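Local coordinates for putative sugar ABC transport system, substrate-binding protein (Bordetella parapertussis, PDB 5IX8), which probably binds a carbohydrate as the solute-binding component of a bacterial ABC transport system, at residues L133-P147 against L194-P207. Numbering follows the deposited sequence. Where two conformers were deposited one is given.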
loop_
_atom_site.group_PDB
_atom_site.type_symbol
_atom_site.label_atom_id
_atom_site.label_comp_id
_atom_site.label_asym_id
_atom_site.label_seq_id
_atom_site.Cartn_x
_atom_site.Cartn_y
_atom_site.Cartn_z
ATOM N N LEU A 133 -18.723 -5.388 2.112
ATOM C CA LEU A 133 -19.268 -6.364 3.044
ATOM C C LEU A 133 -20.747 -6.105 3.284
ATOM O O LEU A 133 -21.596 -6.997 3.128
ATOM C CB LEU A 133 -18.496 -6.285 4.359
ATOM C CG LEU A 133 -18.990 -7.217 5.455
ATOM C CD1 LEU A 133 -18.358 -8.580 5.295
ATOM C CD2 LEU A 133 -18.660 -6.638 6.827
ATOM N N CYS A 134 -21.076 -4.869 3.646
ATOM C CA CYS A 134 -22.464 -4.544 3.970
ATOM C C CYS A 134 -23.381 -4.773 2.776
ATOM O O CYS A 134 -24.472 -5.336 2.922
ATOM C CB CYS A 134 -22.551 -3.101 4.455
ATOM S SG CYS A 134 -21.715 -2.874 6.067
ATOM N N ASP A 135 -22.942 -4.375 1.579
ATOM C CA ASP A 135 -23.756 -4.564 0.382
ATOM C C ASP A 135 -23.918 -6.034 -0.007
ATOM O O ASP A 135 -24.827 -6.363 -0.775
ATOM C CB ASP A 135 -23.151 -3.784 -0.783
ATOM C CG ASP A 135 -23.273 -2.278 -0.596
ATOM O OD1 ASP A 135 -24.033 -1.842 0.299
ATOM O OD2 ASP A 135 -22.625 -1.531 -1.348
ATOM N N ASP A 136 -23.070 -6.917 0.486
ATOM C CA ASP A 136 -23.264 -8.339 0.268
ATOM C C ASP A 136 -24.311 -8.947 1.198
ATOM O O ASP A 136 -24.625 -10.137 1.060
ATOM C CB ASP A 136 -21.927 -9.067 0.439
ATOM C CG ASP A 136 -21.962 -10.455 -0.127
ATOM O OD1 ASP A 136 -22.191 -10.575 -1.347
ATOM O OD2 ASP A 136 -21.745 -11.422 0.630
ATOM N N GLY A 137 -24.856 -8.177 2.130
ATOM C CA GLY A 137 -25.837 -8.704 3.061
ATOM C C GLY A 137 -25.243 -9.261 4.332
ATOM O O GLY A 137 -25.790 -10.210 4.898
ATOM N N ALA A 138 -24.147 -8.687 4.812
ATOM C CA ALA A 138 -23.473 -9.209 5.996
ATOM C C ALA A 138 -24.171 -8.872 7.311
ATOM O O ALA A 138 -23.742 -9.362 8.359
ATOM C CB ALA A 138 -22.032 -8.691 6.050
ATOM N N GLN A 139 -25.233 -8.074 7.295
ATOM C CA GLN A 139 -25.967 -7.787 8.526
ATOM C C GLN A 139 -26.282 -9.063 9.295
ATOM O O GLN A 139 -26.829 -10.020 8.739
ATOM C CB GLN A 139 -27.262 -7.064 8.190
ATOM C CG GLN A 139 -28.120 -6.840 9.389
ATOM C CD GLN A 139 -29.324 -5.998 9.058
ATOM O OE1 GLN A 139 -29.952 -6.168 8.002
ATOM N NE2 GLN A 139 -29.644 -5.065 9.942
ATOM N N GLY A 140 -25.913 -9.088 10.576
ATOM C CA GLY A 140 -26.128 -10.253 11.398
ATOM C C GLY A 140 -25.107 -11.375 11.251
ATOM O O GLY A 140 -25.159 -12.346 12.024
ATOM N N LYS A 141 -24.167 -11.273 10.323
ATOM C CA LYS A 141 -23.271 -12.388 10.037
ATOM C C LYS A 141 -21.889 -12.125 10.613
ATOM O O LYS A 141 -21.478 -10.976 10.784
ATOM C CB LYS A 141 -23.159 -12.634 8.533
ATOM C CG LYS A 141 -24.521 -12.811 7.860
ATOM C CD LYS A 141 -24.408 -13.158 6.386
ATOM C CE LYS A 141 -25.806 -13.521 5.849
ATOM N NZ LYS A 141 -25.812 -13.837 4.398
ATOM N N GLN A 142 -21.175 -13.213 10.905
ATOM C CA GLN A 142 -19.887 -13.130 11.579
ATOM C C GLN A 142 -18.731 -12.996 10.601
ATOM O O GLN A 142 -18.679 -13.678 9.572
ATOM C CB GLN A 142 -19.665 -14.338 12.478
ATOM C CG GLN A 142 -20.631 -14.375 13.627
ATOM C CD GLN A 142 -20.391 -15.559 14.551
ATOM O OE1 GLN A 142 -19.272 -16.065 14.652
ATOM N NE2 GLN A 142 -21.450 -16.010 15.230
ATOM N N VAL A 143 -17.784 -12.137 10.966
ATOM C CA VAL A 143 -16.647 -11.762 10.141
ATOM C C VAL A 143 -15.376 -12.007 10.951
ATOM O O VAL A 143 -15.187 -11.400 12.017
ATOM C CB VAL A 143 -16.725 -10.281 9.719
ATOM C CG1 VAL A 143 -15.510 -9.906 8.837
ATOM C CG2 VAL A 143 -18.079 -9.971 8.997
ATOM N N ILE A 144 -14.504 -12.883 10.451
ATOM C CA ILE A 144 -13.169 -13.046 11.028
ATOM C C ILE A 144 -12.304 -11.875 10.592
ATOM O O ILE A 144 -12.240 -11.560 9.389
ATOM C CB ILE A 144 -12.543 -14.366 10.563
ATOM C CG1 ILE A 144 -13.203 -15.558 11.265
ATOM C CG2 ILE A 144 -11.016 -14.336 10.787
ATOM C CD1 ILE A 144 -13.061 -16.902 10.497
ATOM N N VAL A 145 -11.595 -11.264 11.548
ATOM C CA VAL A 145 -10.683 -10.158 11.267
ATOM C C VAL A 145 -9.248 -10.646 11.450
ATOM O O VAL A 145 -8.874 -11.086 12.542
ATOM C CB VAL A 145 -10.965 -8.937 12.156
ATOM C CG1 VAL A 145 -9.910 -7.847 11.889
ATOM C CG2 VAL A 145 -12.414 -8.390 11.928
ATOM N N VAL A 146 -8.458 -10.590 10.378
ATOM C CA VAL A 146 -7.025 -10.910 10.383
ATOM C C VAL A 146 -6.382 -9.572 10.039
ATOM O O VAL A 146 -6.316 -9.224 8.854
ATOM C CB VAL A 146 -6.667 -12.010 9.364
ATOM C CG1 VAL A 146 -5.141 -12.252 9.287
ATOM C CG2 VAL A 146 -7.345 -13.322 9.703
ATOM N N PRO A 147 -5.966 -8.767 11.024
ATOM C CA PRO A 147 -5.743 -7.338 10.791
ATOM C C PRO A 147 -4.373 -6.976 10.271
ATOM O O PRO A 147 -4.162 -5.812 9.905
ATOM C CB PRO A 147 -5.902 -6.736 12.193
ATOM C CG PRO A 147 -5.384 -7.798 13.084
ATOM C CD PRO A 147 -5.998 -9.074 12.464
ATOM N N LEU A 194 -8.398 -19.077 13.214
ATOM C CA LEU A 194 -9.641 -18.347 13.473
ATOM C C LEU A 194 -10.861 -19.025 12.854
ATOM O O LEU A 194 -11.952 -18.925 13.439
ATOM C CB LEU A 194 -9.533 -16.888 13.008
ATOM C CG LEU A 194 -8.652 -16.095 13.987
ATOM C CD1 LEU A 194 -8.027 -14.854 13.287
ATOM C CD2 LEU A 194 -9.443 -15.716 15.252
ATOM N N LEU A 195 -10.711 -19.767 11.739
ATOM C CA LEU A 195 -11.869 -20.519 11.219
ATOM C C LEU A 195 -12.302 -21.588 12.206
ATOM O O LEU A 195 -13.507 -21.830 12.398
ATOM C CB LEU A 195 -11.547 -21.172 9.864
ATOM C CG LEU A 195 -11.472 -20.234 8.657
ATOM C CD1 LEU A 195 -10.776 -20.962 7.527
ATOM C CD2 LEU A 195 -12.876 -19.782 8.270
HETATM N N MSE A 196 -11.333 -22.253 12.829
HETATM C CA MSE A 196 -11.664 -23.279 13.808
HETATM C C MSE A 196 -12.375 -22.641 15.015
HETATM O O MSE A 196 -13.334 -23.192 15.560
HETATM C CB MSE A 196 -10.401 -24.031 14.262
HETATM C CG MSE A 196 -10.709 -25.194 15.209
HETATM SE SE MSE A 196 -9.114 -26.177 15.554
HETATM C CE MSE A 196 -8.285 -25.861 13.815
ATOM N N ARG A 197 -11.890 -21.482 15.433
ATOM C CA ARG A 197 -12.431 -20.810 16.615
ATOM C C ARG A 197 -13.724 -20.064 16.341
ATOM O O ARG A 197 -14.415 -19.673 17.300
ATOM C CB ARG A 197 -11.387 -19.830 17.158
ATOM C CG ARG A 197 -10.165 -20.570 17.726
ATOM C CD ARG A 197 -8.910 -19.642 17.835
ATOM N NE ARG A 197 -9.206 -18.511 18.708
ATOM C CZ ARG A 197 -8.507 -17.381 18.740
ATOM N NH1 ARG A 197 -8.909 -16.409 19.526
ATOM N NH2 ARG A 197 -7.419 -17.216 17.976
ATOM N N THR A 198 -14.054 -19.828 15.072
ATOM C CA THR A 198 -15.226 -19.041 14.686
ATOM C C THR A 198 -16.032 -19.851 13.678
ATOM O O THR A 198 -16.130 -19.505 12.497
ATOM C CB THR A 198 -14.796 -17.688 14.123
ATOM O OG1 THR A 198 -13.605 -17.235 14.798
ATOM C CG2 THR A 198 -15.870 -16.654 14.322
ATOM N N PRO A 199 -16.628 -20.951 14.121
ATOM C CA PRO A 199 -17.272 -21.873 13.165
ATOM C C PRO A 199 -18.400 -21.242 12.368
ATOM O O PRO A 199 -18.741 -21.750 11.290
ATOM C CB PRO A 199 -17.789 -23.002 14.063
ATOM C CG PRO A 199 -17.881 -22.359 15.431
ATOM C CD PRO A 199 -16.761 -21.399 15.519
ATOM N N ASP A 200 -19.008 -20.170 12.858
ATOM C CA ASP A 200 -20.133 -19.583 12.152
ATOM C C ASP A 200 -19.727 -18.415 11.258
ATOM O O ASP A 200 -20.592 -17.827 10.601
ATOM C CB ASP A 200 -21.213 -19.141 13.163
ATOM C CG ASP A 200 -21.802 -20.315 13.945
ATOM O OD1 ASP A 200 -21.797 -21.458 13.435
ATOM O OD2 ASP A 200 -22.269 -20.096 15.073
ATOM N N ALA A 201 -18.438 -18.074 11.190
ATOM C CA ALA A 201 -18.032 -16.964 10.333
ATOM C C ALA A 201 -18.345 -17.231 8.859
ATOM O O ALA A 201 -18.174 -18.350 8.355
ATOM C CB ALA A 201 -16.528 -16.709 10.485
ATOM N N GLU A 202 -18.762 -16.177 8.145
ATOM C CA GLU A 202 -19.047 -16.284 6.716
ATOM C C GLU A 202 -18.135 -15.396 5.887
ATOM O O GLU A 202 -18.196 -15.436 4.651
ATOM C CB GLU A 202 -20.511 -15.940 6.437
ATOM C CG GLU A 202 -21.422 -17.044 6.960
ATOM C CD GLU A 202 -22.883 -16.733 6.809
ATOM O OE1 GLU A 202 -23.409 -16.862 5.687
ATOM O OE2 GLU A 202 -23.512 -16.350 7.807
ATOM N N TYR A 203 -17.273 -14.623 6.534
ATOM C CA TYR A 203 -16.409 -13.670 5.863
ATOM C C TYR A 203 -15.089 -13.650 6.591
ATOM O O TYR A 203 -15.035 -13.940 7.786
ATOM C CB TYR A 203 -16.973 -12.264 5.914
ATOM C CG TYR A 203 -18.279 -12.123 5.207
ATOM C CD1 TYR A 203 -18.313 -11.898 3.846
ATOM C CD2 TYR A 203 -19.485 -12.196 5.892
ATOM C CE1 TYR A 203 -19.529 -11.753 3.167
ATOM C CE2 TYR A 203 -20.712 -12.042 5.228
ATOM C CZ TYR A 203 -20.718 -11.820 3.865
ATOM O OH TYR A 203 -21.902 -11.663 3.179
ATOM N N VAL A 204 -14.034 -13.258 5.871
ATOM C CA VAL A 204 -12.722 -13.002 6.466
ATOM C C VAL A 204 -12.224 -11.678 5.911
ATOM O O VAL A 204 -12.225 -11.467 4.690
ATOM C CB VAL A 204 -11.694 -14.115 6.166
ATOM C CG1 VAL A 204 -10.324 -13.777 6.823
ATOM C CG2 VAL A 204 -12.201 -15.478 6.645
ATOM N N PHE A 205 -11.821 -10.780 6.796
ATOM C CA PHE A 205 -11.235 -9.512 6.384
ATOM C C PHE A 205 -9.726 -9.588 6.521
ATOM O O PHE A 205 -9.231 -10.032 7.555
ATOM C CB PHE A 205 -11.768 -8.367 7.239
ATOM C CG PHE A 205 -11.018 -7.097 7.049
ATOM C CD1 PHE A 205 -11.342 -6.242 5.999
ATOM C CD2 PHE A 205 -9.979 -6.768 7.902
ATOM C CE1 PHE A 205 -10.660 -5.044 5.811
ATOM C CE2 PHE A 205 -9.268 -5.601 7.713
ATOM C CZ PHE A 205 -9.615 -4.720 6.655
ATOM N N THR A 206 -9.003 -9.134 5.498
ATOM C CA THR A 206 -7.545 -9.026 5.510
ATOM C C THR A 206 -7.164 -7.698 4.876
ATOM O O THR A 206 -7.866 -7.214 3.965
ATOM C CB THR A 206 -6.849 -10.154 4.707
ATOM O OG1 THR A 206 -7.108 -9.967 3.301
ATOM C CG2 THR A 206 -7.298 -11.567 5.158
ATOM N N PRO A 207 -6.031 -7.112 5.280
ATOM C CA PRO A 207 -5.672 -5.802 4.736
ATOM C C PRO A 207 -4.764 -5.830 3.532
ATOM O O PRO A 207 -4.596 -4.759 2.936
ATOM C CB PRO A 207 -4.957 -5.134 5.922
ATOM C CG PRO A 207 -4.178 -6.332 6.569
ATOM C CD PRO A 207 -5.285 -7.408 6.518
HETATM O O HOH W 1 -18.541 -18.675 15.257
HETATM O O HOH W 2 -22.343 -15.841 10.287
#
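Tyr-203 packs its ring against the end of helix 122-135. Methyl CD1 of Leu-133 sits over one ring face, 3.7 Å from the centroid, in a CH-pi contact. Leu-133 CG lies anti to the backbone N (chi1 178°), and with chi2 at 85° CD1 reaches the ring face. Tyr-203 OH donates to Asp-136 OD2 at 2.6 Å, and OD2 accepts with its anti lone pair. OD2 lies in the ring plane, but the carboxylate is turned 87° against the ring. CB of Ala-138 touches Tyr-203 CE2, and CD of Lys-141 approaches the ring edge.

On the opposite face of the sheet Ile-144 points toward helix 184-197, beside Val-204. Its CD1 presses tightly on Ala-201 CB at 3.5 Å and also meets Leu-195 CD2. Its CG2 branch, anti to the backbone N, rests on CB of Leu-194 at 3.7 Å. Helix 184-197 is thereby packed on the sheet.

Strands 142-145 and 201-205 run parallel, as neighbours in the sheet of one lobe of a periplasmic binding protein fold. Helix 184-197 leads through a type I turn, Thr-198 to Ala-201, into strand 201-205, the helix-then-strand order of an alpha/beta domain. Phe-205 N donates to Ile-144 O at 2.7 Å, and Val-146 N to Phe-205 O at 3.0 Å. Ile-144 N reaches Tyr-203 O.

Two waters bridge Gln-142 to Asp-200 and Glu-202. One links Gln-142 OE1 to Asp-200 N. The other accepts from Gln-142 N and donates to Asp-200 O and Glu-202 OE2. Thr-198 OG1 donates back to Leu-194 O at 2.7 Å, tying the residue to the last helical turn.

After helix 122-135, Gly-137 takes a positive phi and closes a Schellman motif, three residues after Cys-134, which is disulfide-bonded to Cys-169. Helix 154-168 covers the Val-143 and Phe-205 face, where Phe-162 stacks on Phe-205.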